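Pollen-specific leucine-rich repeat extensin-like protein 1 (Arabidopsis thaliana, PDB 6TME) probably binds small secreted signalling peptides through its leucine-rich repeats at the cell wall of pollen and pollen tubes. Local coordinates at residues Tyr59-Pro62 and Phe63-Ala67; Val215-His219 and Asn220-Gly224. All coordinates share one frame; numbering follows the deposited sequence.

Interaction 1. Residues Tyr59-Pro62 and Phe63-Ala67. With SO4 (sulfate ion), chain L.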
ATOM      1  N   TYR A  59       7.061 -24.733  12.004  1.00 30.50           N
ATOM      2  CA  TYR A  59       8.194 -25.602  11.688  1.00 33.97           C
ATOM      3  C   TYR A  59       9.501 -25.014  12.190  1.00 37.35           C
ATOM      4  O   TYR A  59      10.395 -25.746  12.630  1.00 40.60           O
ATOM      5  CB  TYR A  59       8.287 -25.855  10.181  1.00 33.17           C
ATOM      6  N   SER A  60       9.652 -23.703  12.103  1.00 28.14           N
ATOM      7  CA  SER A  60      10.888 -23.090  12.550  1.00 32.25           C
ATOM      8  C   SER A  60      10.571 -21.741  13.170  1.00 43.87           C
ATOM      9  O   SER A  60       9.885 -20.914  12.564  1.00 50.80           O
ATOM     10  CB  SER A  60      11.871 -22.930  11.388  1.00 37.86           C
ATOM     11  OG  SER A  60      12.720 -21.838  11.627  1.00 44.32           O
ATOM     12  N   ASP A  61      11.070 -21.530  14.381  1.00 43.91           N
ATOM     13  CA  ASP A  61      10.810 -20.322  15.159  1.00 33.54           C
ATOM     14  C   ASP A  61      12.167 -19.828  15.639  1.00 36.73           C
ATOM     15  O   ASP A  61      12.597 -20.143  16.753  1.00 42.41           O
ATOM     16  CB  ASP A  61       9.865 -20.620  16.320  1.00 32.42           C
ATOM     17  CG  ASP A  61       9.549 -19.402  17.153  1.00 40.56           C
ATOM     18  OD1 ASP A  61      10.017 -18.293  16.817  1.00 50.64           O
ATOM     19  OD2 ASP A  61       8.824 -19.569  18.153  1.00 48.95           O
ATOM     20  N   PRO A  62      12.871 -19.045  14.820  1.00 38.37           N
ATOM     21  CA  PRO A  62      14.278 -18.748  15.134  1.00 32.87           C
ATOM     22  C   PRO A  62      14.490 -18.014  16.450  1.00 39.41           C
ATOM     23  O   PRO A  62      15.488 -18.283  17.130  1.00 45.07           O
ATOM     24  CB  PRO A  62      14.733 -17.907  13.931  1.00 24.83           C
ATOM     25  CG  PRO A  62      13.760 -18.276  12.815  1.00 31.49           C
ATOM     26  CD  PRO A  62      12.453 -18.469  13.532  1.00 35.29           C
ATOM     27  N   PHE A  63      13.610 -17.090  16.837  1.00 33.58           N
ATOM     28  CA  PHE A  63      13.806 -16.368  18.091  1.00 33.24           C
ATOM     29  C   PHE A  63      13.067 -17.012  19.262  1.00 34.88           C
ATOM     30  O   PHE A  63      12.867 -16.356  20.289  1.00 41.09           O
ATOM     31  CB  PHE A  63      13.379 -14.907  17.948  1.00 28.58           C
ATOM     32  CG  PHE A  63      14.076 -14.181  16.836  1.00 37.77           C
ATOM     33  CD1 PHE A  63      15.389 -13.771  16.977  1.00 42.24           C
ATOM     34  CD2 PHE A  63      13.411 -13.907  15.644  1.00 36.40           C
ATOM     35  CE1 PHE A  63      16.032 -13.098  15.945  1.00 42.09           C
ATOM     36  CE2 PHE A  63      14.050 -13.239  14.601  1.00 38.45           C
ATOM     37  CZ  PHE A  63      15.355 -12.835  14.754  1.00 44.89           C
ATOM     38  N   ASN A  64      12.646 -18.272  19.115  1.00 29.65           N
ATOM     39  CA  ASN A  64      11.926 -19.006  20.160  1.00 39.49           C
ATOM     40  C   ASN A  64      10.759 -18.184  20.695  1.00 38.93           C
ATOM     41  O   ASN A  64      10.472 -18.169  21.899  1.00 35.97           O
ATOM     42  CB  ASN A  64      12.876 -19.431  21.283  1.00 33.28           C
ATOM     43  CG  ASN A  64      14.033 -20.272  20.770  1.00 44.45           C
ATOM     44  OD1 ASN A  64      15.201 -19.962  21.009  1.00 47.58           O
ATOM     45  ND2 ASN A  64      13.712 -21.327  20.041  1.00 48.58           N
ATOM     46  N   THR A  65      10.083 -17.495  19.775  1.00 29.65           N
ATOM     47  CA  THR A  65       8.991 -16.598  20.134  1.00 33.45           C
ATOM     48  C   THR A  65       7.850 -17.321  20.848  1.00 31.81           C
ATOM     49  O   THR A  65       7.234 -16.757  21.757  1.00 44.76           O
ATOM     50  CB  THR A  65       8.501 -15.885  18.870  1.00 32.89           C
ATOM     51  OG1 THR A  65       9.499 -14.938  18.450  1.00 40.45           O
ATOM     52  CG2 THR A  65       7.155 -15.169  19.094  1.00 26.71           C
ATOM     53  N   ALA A  66       7.531 -18.553  20.438  1.00 23.85           N
ATOM     54  CA  ALA A  66       6.433 -19.341  21.014  1.00 31.03           C
ATOM     55  C   ALA A  66       6.867 -20.236  22.188  1.00 35.49           C
ATOM     56  O   ALA A  66       6.093 -21.103  22.621  1.00 38.38           O
ATOM     57  CB  ALA A  66       5.777 -20.205  19.917  1.00 22.60           C
ATOM     58  N   ALA A  67       8.090 -20.057  22.689  1.00 31.09           N
ATOM     59  CA  ALA A  67       8.585 -20.838  23.818  1.00 35.55           C
ATOM     60  C   ALA A  67       7.609 -20.839  24.996  1.00 43.32           C
ATOM     61  O   ALA A  67       7.312 -21.897  25.563  1.00 45.58           O
ATOM     62  CB  ALA A  67       9.947 -20.294  24.253  1.00 31.10           C
TER
HETATM   63  S   SO4 L 506      14.960 -23.366  14.159  1.00114.83           S
HETATM   64  O1  SO4 L 506      16.043 -24.023  14.890  1.00122.01           O
HETATM   65  O2  SO4 L 506      14.836 -23.977  12.834  1.00114.87           O
HETATM   66  O3  SO4 L 506      15.279 -21.945  14.027  1.00109.05           O
HETATM   67  O4  SO4 L 506      13.704 -23.533  14.895  1.00108.09           O

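Interaction 2. Residues Val215-His219 and Asn220-Gly224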
ATOM      1  N   VAL A 215      -3.017   3.917  -1.291  1.00 19.06           N
ATOM      2  CA  VAL A 215      -3.141   2.693  -2.082  1.00 20.77           C
ATOM      3  C   VAL A 215      -1.823   2.449  -2.819  1.00 29.39           C
ATOM      4  O   VAL A 215      -1.335   3.339  -3.523  1.00 24.64           O
ATOM      5  CB  VAL A 215      -4.294   2.771  -3.106  1.00 26.52           C
ATOM      6  CG1 VAL A 215      -4.437   1.436  -3.796  1.00 28.60           C
ATOM      7  CG2 VAL A 215      -5.625   3.215  -2.473  1.00 20.25           C
ATOM      8  N   THR A 216      -1.253   1.248  -2.681  1.00 21.77           N
ATOM      9  CA  THR A 216      -0.072   0.870  -3.446  1.00 26.89           C
ATOM     10  C   THR A 216      -0.365  -0.329  -4.343  1.00 31.52           C
ATOM     11  O   THR A 216      -0.945  -1.332  -3.889  1.00 23.02           O
ATOM     12  CB  THR A 216       1.138   0.580  -2.536  1.00 32.02           C
ATOM     13  OG1 THR A 216       0.928  -0.595  -1.735  1.00 35.09           O
ATOM     14  CG2 THR A 216       1.431   1.790  -1.640  1.00 18.85           C
ATOM     15  N   PHE A 217       0.010  -0.194  -5.627  1.00 25.24           N
ATOM     16  CA  PHE A 217      -0.026  -1.250  -6.642  1.00 20.14           C
ATOM     17  C   PHE A 217       1.363  -1.613  -7.147  1.00 29.19           C
ATOM     18  O   PHE A 217       1.478  -2.476  -8.031  1.00 29.48           O
ATOM     19  CB  PHE A 217      -0.828  -0.822  -7.883  1.00 31.37           C
ATOM     20  CG  PHE A 217      -2.235  -0.447  -7.626  1.00 33.60           C
ATOM     21  CD1 PHE A 217      -3.239  -1.407  -7.689  1.00 29.83           C
ATOM     22  CD2 PHE A 217      -2.574   0.871  -7.380  1.00 31.45           C
ATOM     23  CE1 PHE A 217      -4.566  -1.063  -7.472  1.00 30.48           C
ATOM     24  CE2 PHE A 217      -3.896   1.226  -7.150  1.00 34.08           C
ATOM     25  CZ  PHE A 217      -4.896   0.253  -7.196  1.00 31.15           C
ATOM     26  N   ALA A 218       2.402  -0.919  -6.672  1.00 28.89           N
ATOM     27  CA  ALA A 218       3.744  -1.021  -7.241  1.00 30.56           C
ATOM     28  C   ALA A 218       4.183  -2.475  -7.409  1.00 23.40           C
ATOM     29  O   ALA A 218       3.801  -3.346  -6.634  1.00 24.61           O
ATOM     30  CB  ALA A 218       4.733  -0.278  -6.337  1.00 19.65           C
ATOM     31  N   HIS A 219       4.994  -2.734  -8.440  1.00 22.39           N
ATOM     32  CA  HIS A 219       5.684  -4.021  -8.631  1.00 16.48           C
ATOM     33  C   HIS A 219       4.711  -5.200  -8.680  1.00 22.14           C
ATOM     34  O   HIS A 219       4.822  -6.193  -7.940  1.00 24.57           O
ATOM     35  CB  HIS A 219       6.749  -4.227  -7.557  1.00 18.24           C
ATOM     36  CG  HIS A 219       7.810  -3.174  -7.582  1.00 32.83           C
ATOM     37  ND1 HIS A 219       8.467  -2.817  -8.738  1.00 31.10           N
ATOM     38  CD2 HIS A 219       8.298  -2.372  -6.609  1.00 35.21           C
ATOM     39  CE1 HIS A 219       9.324  -1.851  -8.470  1.00 33.40           C
ATOM     40  NE2 HIS A 219       9.233  -1.554  -7.189  1.00 33.60           N
ATOM     41  N   ASN A 220       3.738  -5.073  -9.571  1.00 21.54           N
ATOM     42  CA  ASN A 220       2.887  -6.194  -9.938  1.00 24.66           C
ATOM     43  C   ASN A 220       2.967  -6.316 -11.458  1.00 23.80           C
ATOM     44  O   ASN A 220       3.873  -5.768 -12.097  1.00 28.45           O
ATOM     45  CB  ASN A 220       1.481  -5.976  -9.381  1.00 22.64           C
ATOM     46  CG  ASN A 220       1.405  -6.307  -7.918  1.00 29.08           C
ATOM     47  OD1 ASN A 220       1.429  -7.490  -7.546  1.00 21.00           O
ATOM     48  ND2 ASN A 220       1.352  -5.270  -7.063  1.00 18.63           N
ATOM     49  N   LYS A 221       2.005  -7.011 -12.054  1.00 27.35           N
ATOM     50  CA  LYS A 221       1.878  -7.075 -13.506  1.00 35.58           C
ATOM     51  C   LYS A 221       0.495  -6.603 -13.931  1.00 26.56           C
ATOM     52  O   LYS A 221      -0.182  -7.226 -14.734  1.00 33.26           O
ATOM     53  CB  LYS A 221       2.179  -8.483 -14.036  1.00 44.16           C
ATOM     54  CG  LYS A 221       3.660  -8.917 -13.846  1.00 60.80           C
ATOM     55  CD  LYS A 221       4.626  -8.188 -14.810  1.00 72.91           C
ATOM     56  CE  LYS A 221       5.293  -9.114 -15.849  1.00 80.30           C
ATOM     57  NZ  LYS A 221       5.411  -8.510 -17.244  1.00 73.30           N
ATOM     58  N   PHE A 222       0.064  -5.489 -13.364  1.00 28.26           N
ATOM     59  CA  PHE A 222      -1.136  -4.813 -13.818  1.00 26.95           C
ATOM     60  C   PHE A 222      -0.939  -4.218 -15.210  1.00 36.59           C
ATOM     61  O   PHE A 222       0.135  -3.713 -15.546  1.00 32.80           O
ATOM     62  CB  PHE A 222      -1.506  -3.698 -12.854  1.00 20.80           C
ATOM     63  CG  PHE A 222      -2.041  -4.191 -11.554  1.00 33.36           C
ATOM     64  CD1 PHE A 222      -3.311  -4.741 -11.483  1.00 28.23           C
ATOM     65  CD2 PHE A 222      -1.279  -4.083 -10.391  1.00 22.19           C
ATOM     66  CE1 PHE A 222      -3.818  -5.185 -10.267  1.00 33.47           C
ATOM     67  CE2 PHE A 222      -1.772  -4.521  -9.184  1.00 30.12           C
ATOM     68  CZ  PHE A 222      -3.050  -5.071  -9.115  1.00 34.30           C
ATOM     69  N   SER A 223      -2.012  -4.230 -16.002  1.00 28.57           N
ATOM     70  CA  SER A 223      -1.954  -3.788 -17.386  1.00 28.32           C
ATOM     71  C   SER A 223      -3.178  -2.949 -17.717  1.00 33.60           C
ATOM     72  O   SER A 223      -4.135  -2.854 -16.945  1.00 29.09           O
ATOM     73  CB  SER A 223      -1.859  -4.975 -18.345  1.00 26.91           C
ATOM     74  OG  SER A 223      -2.999  -5.801 -18.215  1.00 44.18           O
ATOM     75  N   GLY A 224      -3.142  -2.339 -18.894  1.00 36.96           N
ATOM     76  CA  GLY A 224      -4.230  -1.481 -19.296  1.00 20.87           C
ATOM     77  C   GLY A 224      -4.041  -0.071 -18.783  1.00 25.20           C
ATOM     78  O   GLY A 224      -2.936   0.353 -18.414  1.00 30.42           O
TER

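Interaction 1. Residues Tyr59-Pro62 and Phe63-Ala67
Phe-63 follows Pro-62 at the two central positions of a type I turn that runs from Asp-61 to Asn-64. Its CB lies 3.6 Å from C of Pro-62, while the ring swings out from there, CG anti to its own carbonyl carbon (chi1 -56°). Asn-64 closes the turn: its N donates to O of Asp-61 at 3.0 Å, coming from well above the carbonyl plane. The backbone at Asn-64 is left-handed, and this turns the next two N-H groups back onto the carboxylate of Asp-61. Thr-65 N donates to OD1 of Asp-61 at 3.1 Å, on the syn side and tilted out of the carboxylate plane. Asp-61 reaches this far because CG stands anti to the backbone N (chi1 -179°). The result is two type I turns in succession in the leucine-rich repeat N-terminal domain, with one residue's main-chain and side-chain oxygens gripping three amides in sequence. CB of Thr-65 packs beside the same OD1 at 3.5 Å, and the residue rests on Leu-99 and Ala-102. Ala-66 provides the straightest of the three bonds, its N meeting OD2 of Asp-61 at 2.8 Å with 170° at the hydrogen, nearly in line with the C-O bond. These two amides hold the carboxylate against rotation and would be expected to offset part of its charge. Ala-67 N bonds back to O of Asn-64 at 3.1 Å, making the second type I turn, which shares Asn-64 with the first. Upstream, Tyr-59 and Ser-60 form a classic beta bulge opposite Phe-105. A sulfate, probably from the crystallisation liquor, is held by weak bonds from OG of Ser-60 and N of Asp-61; that OG is also bonded to Arg-127.

Interaction 2. Residues Val215-His219 and Asn220-Gly224
Between Phe-217 and Asn-220 the chain leaves strand 214-216 and bends, with His-219 in a left-handed conformation, so that the side chains of Phe-217, Asn-220 and Phe-222 all come together inside the bend. Asn-220 spans it: ND2 donates to O of Phe-217 at 3.0 Å, an almost straight bond of 174° at the hydrogen. CG of Asn-220 stands anti to its own carbonyl carbon (chi1 -79°), which turns the amide back onto that oxygen. The acceptor lies in the asparagine's amide plane, although the N-H arrives from above the carbonyl plane of Phe-217. O of Ala-218 is also near ND2, but at an angle too poor for a bond. The other amide contacts go to the preceding coil: ND2 also donates to O of Leu-194, and OD1 accepts N of Phe-199. With both ends of the amide engaged in this buried setting, its rotation is fixed. A leucine here would probably leave O of Leu-194 and N of Phe-199 without their mates and the bend after Phe-217 less firmly set. Beside the amide, the two phenylalanines make a T-shaped pair, the edge of Phe-217 directed at the face of Phe-222 with centroids 5.5 Å apart and planes at 88°. The closest touch is CD1 of Phe-217 to CE2 of Phe-222, 3.8 Å. Phe-217 also meets the ring of Phe-241, nearly parallel to it, and Phe-222 packs on Phe-199. One coil further on, Asn-244 repeats the pattern, with ND2 bonded to O of Phe-217 and OD1 to N of Phe-222. Such a ladder of asparagines, alongside a stacked aromatic and aliphatic core, is the hallmark of the leucine-rich repeat solenoid.

How the interactions relate
Starting from the N terminus, the chain leaves helix 43-56 and makes the tight turns of interaction 1 before strand 80-85, within the leucine-rich repeat N-terminal domain; contacts to residues Leu-99 to Phe-105, which follow strand 92-98 and run into strand 105-106, tie this end to the chain just beyond. It then winds through successive coils to interaction 2, near the middle of the solenoid, where the bend joins strand 214-216 to strand 221-224 and so connects two rows of parallel strands. Each contact closes a short local turn. They lie in series, neither enclosing nor crossing the other, with centres 34 Å apart and nearest atoms about 24 Å apart.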